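Local coordinates for protein metalloprotease stcE (Escherichia coli, PDB 4DNY) that is a secreted zinc metalloprotease (mucinase) of the metzincin group that probably cleaves O-glycosylated proteins, aiding adhesion and immune evasion during infection, at residues T59-W64 / S85-S90. Sequence-based numbering, arbitrary orientation. Where two conformers were deposited one is given.
Sequences TANGRW and SSAGYS
Thr59 and Ser85 pair in parallel near the ends of strands 54-60 and 80-86 of the beta-sandwich domain, and the loops that follow stay in contact. A type II beta turn from Ala60 to Arg63 folds segment 59-64 back. Ser86 N donates to Thr59 O (2.8 Å). In the conformer given, Ser86 OG adds a second bond to Thr59 O (3.1 Å), in the carbonyl plane and on a lone pair. With chi1 56° that hydroxyl lies between its own N and carbonyl carbon, within reach of Thr59 O. Further along, side chains and water make the links. Asn61 OD1 accepts an almost straight bond from Gly88 N (2.9 Å, N-H...O 176°). One water links Asn61 OD1 to Tyr89 N, and another joins Asn61 N to Ser86 O. Ser85 OG accepts from Ala87 N, forming an ST turn. Apolar contact centres on Trp64. Tyr89 CB sits over one face of the Trp64 indole, 3.6 Å from the centroid of its five-membered ring, a CH-pi contact. The edge of the Tyr89 ring points toward the face of the Trp64 six-membered ring, an edge-to-face pair with planes at 55°. At the indole edge, Trp64 NE1 donates to Ser90 O (3.0 Å), which lies close to the ring plane.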
loop_
_atom_site.group_PDB
_atom_site.type_symbol
_atom_site.label_atom_id
_atom_site.label_comp_id
_atom_site.label_asym_id
_atom_site.label_seq_id
_atom_site.Cartn_x
_atom_site.Cartn_y
_atom_site.Cartn_z
ATOM N N THR A 59 9.204 2.802 2.917
ATOM C CA THR A 59 10.360 2.924 2.033
ATOM C C THR A 59 11.368 3.868 2.695
ATOM O O THR A 59 10.969 4.765 3.473
ATOM C CB THR A 59 9.960 3.405 0.666
ATOM O OG1 THR A 59 9.145 4.558 0.806
ATOM C CG2 THR A 59 9.199 2.294 -0.141
ATOM N N ALA A 60 12.632 3.694 2.393
ATOM C CA ALA A 60 13.694 4.513 2.986
ATOM C C ALA A 60 14.850 4.547 2.050
ATOM O O ALA A 60 14.886 3.810 1.056
ATOM C CB ALA A 60 14.102 3.914 4.375
ATOM N N ASN A 61 15.851 5.414 2.348
ATOM C CA ASN A 61 17.074 5.382 1.579
ATOM C C ASN A 61 17.710 3.977 1.699
ATOM O O ASN A 61 17.797 3.400 2.779
ATOM C CB ASN A 61 18.009 6.466 2.051
ATOM C CG ASN A 61 17.549 7.879 1.668
ATOM O OD1 ASN A 61 16.816 8.029 0.667
ATOM N ND2 ASN A 61 17.981 8.876 2.420
ATOM N N GLY A 62 18.044 3.427 0.536
ATOM C CA GLY A 62 18.588 2.082 0.466
ATOM C C GLY A 62 17.533 0.990 0.494
ATOM O O GLY A 62 17.894 -0.201 0.544
ATOM N N ARG A 63 16.274 1.381 0.528
ATOM C CA ARG A 63 15.160 0.440 0.711
ATOM C C ARG A 63 13.949 0.957 -0.024
ATOM O O ARG A 63 12.959 1.395 0.594
ATOM C CB ARG A 63 14.880 0.308 2.202
ATOM C CG ARG A 63 13.900 -0.812 2.551
ATOM C CD ARG A 63 13.004 -0.420 3.725
ATOM N NE ARG A 63 13.797 -0.050 4.881
ATOM C CZ ARG A 63 13.360 0.647 5.921
ATOM N NH1 ARG A 63 14.177 0.898 6.928
ATOM N NH2 ARG A 63 12.120 1.098 5.985
ATOM N N TRP A 64 14.043 0.918 -1.349
ATOM C CA TRP A 64 13.139 1.636 -2.263
ATOM C C TRP A 64 12.929 0.885 -3.542
ATOM O O TRP A 64 13.825 0.171 -3.986
ATOM C CB TRP A 64 13.734 3.023 -2.566
ATOM C CG TRP A 64 13.195 3.794 -3.710
ATOM C CD1 TRP A 64 12.147 4.707 -3.679
ATOM C CD2 TRP A 64 13.636 3.732 -5.084
ATOM N NE1 TRP A 64 11.902 5.164 -4.961
ATOM C CE2 TRP A 64 12.824 4.622 -5.829
ATOM C CE3 TRP A 64 14.634 3.015 -5.736
ATOM C CZ2 TRP A 64 12.980 4.806 -7.159
ATOM C CZ3 TRP A 64 14.798 3.185 -7.085
ATOM C CH2 TRP A 64 13.985 4.072 -7.808
ATOM N N SER A 85 7.015 7.177 3.400
ATOM C CA SER A 85 8.291 7.280 2.686
ATOM C C SER A 85 9.309 8.109 3.472
ATOM O O SER A 85 9.074 9.275 3.802
ATOM C CB SER A 85 8.114 7.944 1.345
ATOM O OG SER A 85 9.411 8.221 0.822
ATOM N N SER A 86 10.476 7.515 3.678
ATOM C CA SER A 86 11.650 8.290 4.127
ATOM C C SER A 86 12.747 8.160 3.064
ATOM O O SER A 86 13.931 8.359 3.335
ATOM C CB SER A 86 12.111 7.868 5.546
ATOM O OG SER A 86 12.386 6.495 5.602
ATOM N N ALA A 87 12.342 7.832 1.828
ATOM C CA ALA A 87 13.277 7.648 0.695
ATOM C C ALA A 87 13.340 8.942 -0.126
ATOM O O ALA A 87 12.299 9.457 -0.525
ATOM C CB ALA A 87 12.817 6.522 -0.202
ATOM N N GLY A 88 14.540 9.413 -0.388
ATOM C CA GLY A 88 14.738 10.588 -1.251
ATOM C C GLY A 88 14.145 10.417 -2.621
ATOM O O GLY A 88 13.505 11.344 -3.156
ATOM N N TYR A 89 14.312 9.241 -3.222
ATOM C CA TYR A 89 13.673 8.952 -4.497
ATOM C C TYR A 89 12.181 8.804 -4.368
ATOM O O TYR A 89 11.696 8.220 -3.408
ATOM C CB TYR A 89 14.229 7.676 -5.180
ATOM C CG TYR A 89 15.676 7.717 -5.603
ATOM C CD1 TYR A 89 16.220 8.823 -6.179
ATOM C CD2 TYR A 89 16.438 6.601 -5.499
ATOM C CE1 TYR A 89 17.552 8.842 -6.610
ATOM C CE2 TYR A 89 17.782 6.623 -5.919
ATOM C CZ TYR A 89 18.319 7.735 -6.478
ATOM O OH TYR A 89 19.647 7.754 -6.887
ATOM N N SER A 90 11.454 9.314 -5.334
ATOM C CA SER A 90 10.017 9.155 -5.344
ATOM C C SER A 90 9.626 7.790 -5.896
ATOM O O SER A 90 10.404 7.164 -6.626
ATOM C CB SER A 90 9.338 10.276 -6.173
ATOM O OG SER A 90 9.637 10.214 -7.571
HETATM O O HOH W 1 15.863 6.967 -1.891
HETATM O O HOH W 2 15.973 6.757 4.950
#